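Local coordinates for LRR receptor-like serine/threonine-protein kinase RGI3 (Arabidopsis thaliana, PDB 5HZ0) that perceives RGF peptide hormones, which maintain the root stem cell niche, through its extracellular leucine-rich repeats and relays their signal as a membrane serine/threonine kinase, at residues Q233-W238 and I259-N264; I246-G251 and P271-K276; L280-L285 and L304-I309. The protein carries 5 engineered substitutions. All coordinates share one frame; numbering follows the deposited sequence.

Interaction 1 (Q233-W238 and I259-N264)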
# COMPACT_ATOMS: atom_id res chain seq x y z
N GLN A 233 -11.15 14.85 17.94
CA GLN A 233 -9.75 14.42 17.94
C GLN A 233 -9.35 13.79 16.61
O GLN A 233 -8.36 14.17 16.00
CB GLN A 233 -9.42 13.50 19.13
CG GLN A 233 -9.95 14.04 20.46
CD GLN A 233 -9.42 13.29 21.69
OE1 GLN A 233 -8.60 12.39 21.57
NE2 GLN A 233 -9.91 13.67 22.86
N SER A 234 -10.07 12.75 16.22
CA SER A 234 -9.72 12.07 14.98
C SER A 234 -10.89 12.06 14.00
O SER A 234 -12.02 11.72 14.34
CB SER A 234 -9.20 10.67 15.25
OG SER A 234 -10.17 9.90 15.94
N LEU A 235 -10.60 12.47 12.78
CA LEU A 235 -11.60 12.49 11.74
C LEU A 235 -11.10 11.59 10.59
O LEU A 235 -10.18 11.95 9.85
CB LEU A 235 -11.78 13.95 11.30
CG LEU A 235 -12.98 14.38 10.46
CD1 LEU A 235 -14.29 14.05 11.15
CD2 LEU A 235 -12.90 15.87 10.16
N LEU A 236 -11.70 10.40 10.43
CA LEU A 236 -11.34 9.57 9.27
C LEU A 236 -12.52 9.51 8.33
O LEU A 236 -13.47 8.75 8.54
CB LEU A 236 -10.94 8.15 9.71
CG LEU A 236 -9.71 7.99 10.60
CD1 LEU A 236 -9.58 6.55 11.11
CD2 LEU A 236 -8.46 8.41 9.87
N LEU A 237 -12.39 10.20 7.21
CA LEU A 237 -13.39 10.28 6.17
C LEU A 237 -12.88 9.72 4.83
O LEU A 237 -13.47 9.92 3.82
CB LEU A 237 -13.84 11.74 6.06
CG LEU A 237 -14.51 12.51 7.20
CD1 LEU A 237 -15.02 13.71 6.69
CD2 LEU A 237 -15.60 11.79 7.84
N TRP A 238 -11.77 9.04 4.87
CA TRP A 238 -11.11 8.56 3.66
C TRP A 238 -11.85 7.49 2.81
O TRP A 238 -12.44 6.56 3.32
CB TRP A 238 -9.61 8.14 3.90
CG TRP A 238 -9.37 6.97 4.79
CD1 TRP A 238 -9.32 7.00 6.12
CD2 TRP A 238 -9.15 5.62 4.43
NE1 TRP A 238 -9.08 5.79 6.61
CE2 TRP A 238 -8.94 4.92 5.59
CE3 TRP A 238 -9.08 4.94 3.21
CZ2 TRP A 238 -8.71 3.56 5.61
CZ3 TRP A 238 -8.82 3.63 3.23
CH2 TRP A 238 -8.64 2.93 4.42
N ILE A 259 -6.35 14.03 10.80
CA ILE A 259 -7.30 14.35 9.74
C ILE A 259 -6.97 13.52 8.49
O ILE A 259 -5.91 13.68 7.90
CB ILE A 259 -7.26 15.84 9.35
CG1 ILE A 259 -7.62 16.73 10.54
CG2 ILE A 259 -8.22 16.12 8.15
CD1 ILE A 259 -7.59 18.21 10.22
N ASP A 260 -7.88 12.64 8.09
CA ASP A 260 -7.65 11.88 6.86
C ASP A 260 -8.86 12.00 5.94
O ASP A 260 -9.93 11.45 6.21
CB ASP A 260 -7.36 10.43 7.21
CG ASP A 260 -6.74 9.67 6.06
OD1 ASP A 260 -6.90 10.08 4.90
OD2 ASP A 260 -6.11 8.63 6.34
N PHE A 261 -8.67 12.78 4.88
CA PHE A 261 -9.64 12.97 3.79
C PHE A 261 -9.20 12.28 2.50
O PHE A 261 -9.69 12.61 1.43
CB PHE A 261 -9.91 14.45 3.55
CG PHE A 261 -10.47 15.19 4.75
CD1 PHE A 261 -11.07 14.52 5.78
CD2 PHE A 261 -10.38 16.57 4.81
CE1 PHE A 261 -11.59 15.21 6.86
CE2 PHE A 261 -10.91 17.25 5.87
CZ PHE A 261 -11.51 16.57 6.90
N SER A 262 -8.18 11.44 2.56
CA SER A 262 -7.63 10.83 1.36
C SER A 262 -8.70 10.15 0.48
O SER A 262 -9.73 9.74 0.99
CB SER A 262 -6.54 9.82 1.73
OG SER A 262 -5.75 10.28 2.83
N GLU A 263 -8.48 10.11 -0.84
CA GLU A 263 -9.39 9.45 -1.81
C GLU A 263 -10.81 9.98 -1.82
O GLU A 263 -11.75 9.27 -1.52
CB GLU A 263 -9.48 7.94 -1.60
CG GLU A 263 -8.16 7.25 -1.45
CD GLU A 263 -7.77 6.51 -2.68
OE1 GLU A 263 -6.85 5.67 -2.60
OE2 GLU A 263 -8.40 6.78 -3.73
N ASN A 264 -10.94 11.24 -2.18
CA ASN A 264 -12.24 11.86 -2.35
C ASN A 264 -12.18 12.75 -3.58
O ASN A 264 -11.32 12.56 -4.45
CB ASN A 264 -12.64 12.66 -1.12
CG ASN A 264 -13.14 11.78 -0.00
OD1 ASN A 264 -14.29 11.34 -0.04
ND2 ASN A 264 -12.29 11.51 1.01

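Interaction 2 (I246-G251 and P271-K276)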
# COMPACT_ATOMS: atom_id res chain seq x y z
N ILE A 246 -12.62 21.91 1.92
CA ILE A 246 -12.38 21.60 3.33
C ILE A 246 -12.89 22.75 4.18
O ILE A 246 -12.52 23.90 3.96
CB ILE A 246 -10.88 21.37 3.59
CG1 ILE A 246 -10.37 20.22 2.71
CG2 ILE A 246 -10.62 21.06 5.05
CD1 ILE A 246 -8.88 20.12 2.66
N PRO A 247 -13.77 22.47 5.14
CA PRO A 247 -14.26 23.55 6.00
C PRO A 247 -13.11 24.25 6.74
O PRO A 247 -12.25 23.61 7.34
CB PRO A 247 -15.17 22.85 7.00
CG PRO A 247 -15.59 21.60 6.33
CD PRO A 247 -14.45 21.19 5.42
N THR A 248 -13.10 25.56 6.65
CA THR A 248 -12.18 26.41 7.39
C THR A 248 -12.33 26.18 8.89
O THR A 248 -11.36 26.16 9.65
CB THR A 248 -12.50 27.87 7.05
OG1 THR A 248 -11.66 28.29 5.97
CG2 THR A 248 -12.29 28.78 8.24
N GLU A 249 -13.58 25.97 9.30
CA GLU A 249 -13.93 25.87 10.69
C GLU A 249 -13.21 24.75 11.44
O GLU A 249 -13.19 24.76 12.67
CB GLU A 249 -15.45 25.71 10.83
CG GLU A 249 -16.22 27.00 10.56
CD GLU A 249 -16.19 27.40 9.11
OE1 GLU A 249 -15.97 26.51 8.26
OE2 GLU A 249 -16.39 28.60 8.83
N LEU A 250 -12.64 23.79 10.72
CA LEU A 250 -11.86 22.73 11.35
C LEU A 250 -10.68 23.29 12.16
O LEU A 250 -10.24 22.67 13.12
CB LEU A 250 -11.36 21.71 10.32
CG LEU A 250 -12.39 20.70 9.83
CD1 LEU A 250 -11.79 19.82 8.74
CD2 LEU A 250 -12.90 19.85 10.98
N GLY A 251 -10.19 24.47 11.78
CA GLY A 251 -9.16 25.13 12.54
C GLY A 251 -9.57 25.50 13.96
O GLY A 251 -8.74 25.92 14.77
N PRO A 271 -6.82 25.03 3.99
CA PRO A 271 -7.11 26.25 4.77
C PRO A 271 -6.01 26.70 5.75
O PRO A 271 -5.45 25.91 6.51
CB PRO A 271 -8.42 25.90 5.50
CG PRO A 271 -8.55 24.43 5.43
CD PRO A 271 -7.81 23.97 4.22
N ARG A 272 -5.75 28.00 5.72
CA ARG A 272 -4.76 28.65 6.58
C ARG A 272 -5.05 28.44 8.07
O ARG A 272 -4.13 28.39 8.90
CB ARG A 272 -4.69 30.14 6.23
CG ARG A 272 -4.26 30.42 4.78
CD ARG A 272 -4.25 31.91 4.43
NE ARG A 272 -5.60 32.47 4.34
CZ ARG A 272 -6.14 33.26 5.26
NH1 ARG A 272 -5.44 33.61 6.33
NH2 ARG A 272 -7.38 33.72 5.10
N SER A 273 -6.33 28.29 8.40
CA SER A 273 -6.80 28.12 9.78
C SER A 273 -6.21 26.88 10.46
O SER A 273 -6.16 26.81 11.69
CB SER A 273 -8.32 28.03 9.81
OG SER A 273 -8.79 26.97 8.97
N PHE A 274 -5.75 25.93 9.65
CA PHE A 274 -5.12 24.71 10.15
C PHE A 274 -3.90 25.06 11.00
O PHE A 274 -3.50 24.31 11.89
CB PHE A 274 -4.69 23.80 8.98
CG PHE A 274 -5.77 22.87 8.49
CD1 PHE A 274 -7.11 23.13 8.74
CD2 PHE A 274 -5.44 21.72 7.79
CE1 PHE A 274 -8.09 22.27 8.28
CE2 PHE A 274 -6.43 20.85 7.32
CZ PHE A 274 -7.75 21.12 7.58
N GLY A 275 -3.32 26.22 10.72
CA GLY A 275 -2.19 26.69 11.49
C GLY A 275 -2.49 26.76 12.97
O GLY A 275 -1.59 26.62 13.78
N LYS A 276 -3.76 26.93 13.33
CA LYS A 276 -4.13 27.04 14.73
C LYS A 276 -4.27 25.67 15.41
O LYS A 276 -4.57 25.60 16.60
CB LYS A 276 -5.48 27.75 14.89
CG LYS A 276 -5.67 29.05 14.13
CD LYS A 276 -7.18 29.37 14.12
CE LYS A 276 -7.52 30.52 13.18
NZ LYS A 276 -6.91 31.80 13.65

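Interaction 3 (L280-L285 and L304-I309)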
# COMPACT_ATOMS: atom_id res chain seq x y z
N LEU A 280 -2.06 18.84 15.87
CA LEU A 280 -2.16 18.00 14.67
C LEU A 280 -0.87 17.21 14.45
O LEU A 280 0.20 17.78 14.24
CB LEU A 280 -2.42 18.88 13.45
CG LEU A 280 -2.77 18.25 12.09
CD1 LEU A 280 -4.08 17.43 12.15
CD2 LEU A 280 -2.85 19.36 11.05
N GLN A 281 -0.98 15.90 14.56
CA GLN A 281 0.10 14.97 14.22
C GLN A 281 0.06 14.51 12.77
O GLN A 281 1.09 14.34 12.12
CB GLN A 281 0.13 13.77 15.18
CG GLN A 281 0.41 14.18 16.59
CD GLN A 281 0.34 13.04 17.58
OE1 GLN A 281 0.63 11.89 17.25
NE2 GLN A 281 -0.05 13.36 18.80
N GLU A 282 -1.14 14.24 12.28
CA GLU A 282 -1.27 13.63 10.97
C GLU A 282 -2.31 14.30 10.07
O GLU A 282 -3.49 14.41 10.44
CB GLU A 282 -1.55 12.14 11.13
CG GLU A 282 -1.62 11.40 9.80
CD GLU A 282 -1.37 9.92 9.94
OE1 GLU A 282 -0.88 9.50 11.02
OE2 GLU A 282 -1.65 9.18 8.98
N LEU A 283 -1.84 14.79 8.92
CA LEU A 283 -2.71 15.33 7.88
C LEU A 283 -2.56 14.52 6.58
O LEU A 283 -1.53 14.57 5.91
CB LEU A 283 -2.43 16.82 7.62
CG LEU A 283 -3.22 17.53 6.51
CD1 LEU A 283 -4.74 17.42 6.67
CD2 LEU A 283 -2.83 19.00 6.43
N GLN A 284 -3.60 13.77 6.24
CA GLN A 284 -3.67 13.06 4.97
C GLN A 284 -4.79 13.63 4.11
O GLN A 284 -5.98 13.47 4.43
CB GLN A 284 -3.87 11.57 5.20
CG GLN A 284 -2.78 10.95 6.07
CD GLN A 284 -2.51 9.50 5.74
OE1 GLN A 284 -3.43 8.68 5.65
NE2 GLN A 284 -1.23 9.17 5.53
N LEU A 285 -4.39 14.37 3.08
CA LEU A 285 -5.23 14.81 1.95
C LEU A 285 -5.07 14.05 0.61
O LEU A 285 -5.63 14.46 -0.41
CB LEU A 285 -5.09 16.32 1.77
CG LEU A 285 -5.46 17.07 3.06
CD1 LEU A 285 -5.29 18.55 2.89
CD2 LEU A 285 -6.89 16.73 3.51
N LEU A 304 3.25 17.95 13.91
CA LEU A 304 2.97 17.16 12.70
C LEU A 304 4.06 16.12 12.48
O LEU A 304 5.22 16.46 12.29
CB LEU A 304 2.96 18.10 11.49
CG LEU A 304 1.96 17.98 10.33
CD1 LEU A 304 0.53 17.67 10.80
CD2 LEU A 304 1.98 19.30 9.57
N THR A 305 3.68 14.84 12.52
CA THR A 305 4.55 13.76 12.03
C THR A 305 4.36 13.41 10.54
O THR A 305 5.33 13.15 9.81
CB THR A 305 4.46 12.52 12.94
OG1 THR A 305 3.17 11.93 12.81
CG2 THR A 305 4.66 12.94 14.39
N HIS A 306 3.11 13.37 10.12
CA HIS A 306 2.76 12.87 8.79
C HIS A 306 2.05 13.91 7.95
O HIS A 306 0.95 14.35 8.30
CB HIS A 306 1.89 11.63 8.90
CG HIS A 306 2.62 10.41 9.35
ND1 HIS A 306 2.96 10.18 10.66
CD2 HIS A 306 3.09 9.34 8.65
CE1 HIS A 306 3.60 9.03 10.77
NE2 HIS A 306 3.68 8.50 9.55
N LEU A 307 2.68 14.34 6.86
CA LEU A 307 1.98 15.20 5.92
C LEU A 307 1.94 14.51 4.56
O LEU A 307 2.96 14.43 3.86
CB LEU A 307 2.69 16.55 5.83
CG LEU A 307 2.12 17.62 4.90
CD1 LEU A 307 0.67 17.95 5.24
CD2 LEU A 307 3.02 18.87 4.98
N GLU A 308 0.76 13.99 4.21
CA GLU A 308 0.56 13.37 2.91
C GLU A 308 -0.47 14.18 2.16
O GLU A 308 -1.67 14.13 2.46
CB GLU A 308 0.05 11.93 3.06
CG GLU A 308 1.11 10.91 3.43
CD GLU A 308 1.42 10.91 4.90
OE1 GLU A 308 0.57 10.45 5.69
OE2 GLU A 308 2.51 11.38 5.27
N ILE A 309 0.03 15.00 1.23
CA ILE A 309 -0.73 15.82 0.30
C ILE A 309 -0.65 15.39 -1.16
O ILE A 309 -0.87 16.19 -2.07
CB ILE A 309 -0.49 17.32 0.52
CG1 ILE A 309 0.96 17.68 0.24
CG2 ILE A 309 -0.92 17.71 1.95
CD1 ILE A 309 1.22 19.16 0.27

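Interaction 1 (Q233-W238 and I259-N264)
L235 and L236 lie beside I259 and D260 as neighbouring parallel strands, joined by two backbone hydrogen bonds: D260 N gives its hydrogen to L235 O at 3.0 Å, and D260 O accepts from L237 N at 2.9 Å. Beyond the strands, N264 takes over the polar work. Its ND2 binds F261 O at 2.9 Å, approaching from above the carbonyl plane, and reaches back to L237 O in a weak bond of 3.4 Å; its OD1 accepts from L242 N. This is a rung of the asparagine ladder of leucine-rich repeats.

Apolar contact gathers around F261. L235 CD2 meets CZ of F261 at 3.6 Å, close to the plane of the ring at its edge, while L237 runs alongside, pointing the same way. I259 CG2 sits over the centre of one ring face.

Polar and aromatic groups meet beside L236. With CG anti to the backbone N (chi1 -164°), the D260 carboxylate reaches W238, its plane 24° from that of the indole and OD2 3.6 Å from W238 CD1. D260 OD1 accepts from S262 N at 3.0 Å, an Asx turn that probably restrains the carboxylate. D260 and S262 belong to the peptide-recognition motif. Both D260 OD2 and W238 NE1 bond to the backbone of the bound peptide, so an apolar interior backs a surface whose carboxylate and indole N-H engage the hormone's main chain.

Interaction 2 (I246-G251 and P271-K276)
P271 presents its ring to I246 and T248, so that the proline ring forms the first bump of this contact. CG2 of I246, carried anti to its own backbone N, lies 4.0 Å from P271 CG, and the two side chains cross at about a right angle. T248 passes P271 on another flank, the pair sliding by in opposite directions. The same methyl of I246 also approaches the F274 ring obliquely, 3.8 Å from CZ; it is thus a knob shared between proline and phenylalanine. L250 contributes its CB, 3.9 Å from F274 CE1. Although the CB of F274 points away from 246-251, its ring swings back (chi1 -87°), and P271 CG lies above one face of it, offset toward the rim. Proline and phenylalanine of one turn therefore offer a joined apolar surface to the turn before.

The hollow is at G251. Lacking a side chain, it lets the backbone of S273 come in, with G251 CA 3.5 Å from S273 O, and the aliphatic part of K276 passes near its carbonyl oxygen. S273 ties the two turns together: OG, held between its backbone N and carbonyl carbon (chi1 56°), bonds to T248 O at 2.8 Å, in the carbonyl plane and on a lone pair. That oxygen also accepts from G251 N inside its own 3-10 turn. 3-10 turns that follow Ile-Pro pairs in successive repeats are characteristic of the plant-specific leucine-rich repeat, whose solenoid carries them on its convex side.

Interaction 3 (L280-L285 and L304-I309)
H306 and E282 bring imidazole and carboxylate together at a slant, their planes 24° apart. OE1 of E282 comes up obliquely to the ring, 3.9 Å from ND1, while E282 CG packs on H306 CB at 3.6 Å. The extended E282 chain, with CG anti to the backbone N (chi1 -177°), carries OE2 onward to a polar side chain of the bound peptide. The same ND1 shares a hydrogen bond with T305 OG1, in which either could be the donor, and this pairing probably restrains the rotation of the imidazole.

Beneath these groups run two parallel strands, 282-284 and 306-308, in nearly the same direction, 10° between them. H306 N bonds to Q281 O, L283 N to H306 O, E308 N to L283 O and L285 N to E308 O. Q281 O is gripped twice, since T305 N also reaches it, at 2.7 Å, on a lone pair.

L283 and L307 line the opposite face, L283 CD2 meeting L307 CD1 at 3.8 Å with the two chains side by side. Ahead of the strands L280 and L304 pack likewise, CG of L280 3.6 Å from CD1 of L304. A polar face from which E282 and Q284 meet the peptide, backed by stacked leucines, marks the concave strand ladder of a leucine-rich repeat solenoid.

From the N terminus, 233-238 opens interaction 1, and the chain then passes through 246-251 before 259-264 closes that loop. Interaction 2 begins inside it and closes only at 271-276, so the two cross. Interaction 3 follows in series, running from 280-285 to 304-309. Each loop spans about one repeat: interactions 1 and 2 join predicted repeats 11 and 12, on strand and 3-10 turn respectively, and interaction 3 joins 13 to 14. Strands 258-260 and 282-284 pair directly, linking interactions 1 and 3. Between concave ladder and outer turns, L250 reaches F261, F274 reaches I259 and L283, and I246 reaches L285, giving the three contacts one common interior.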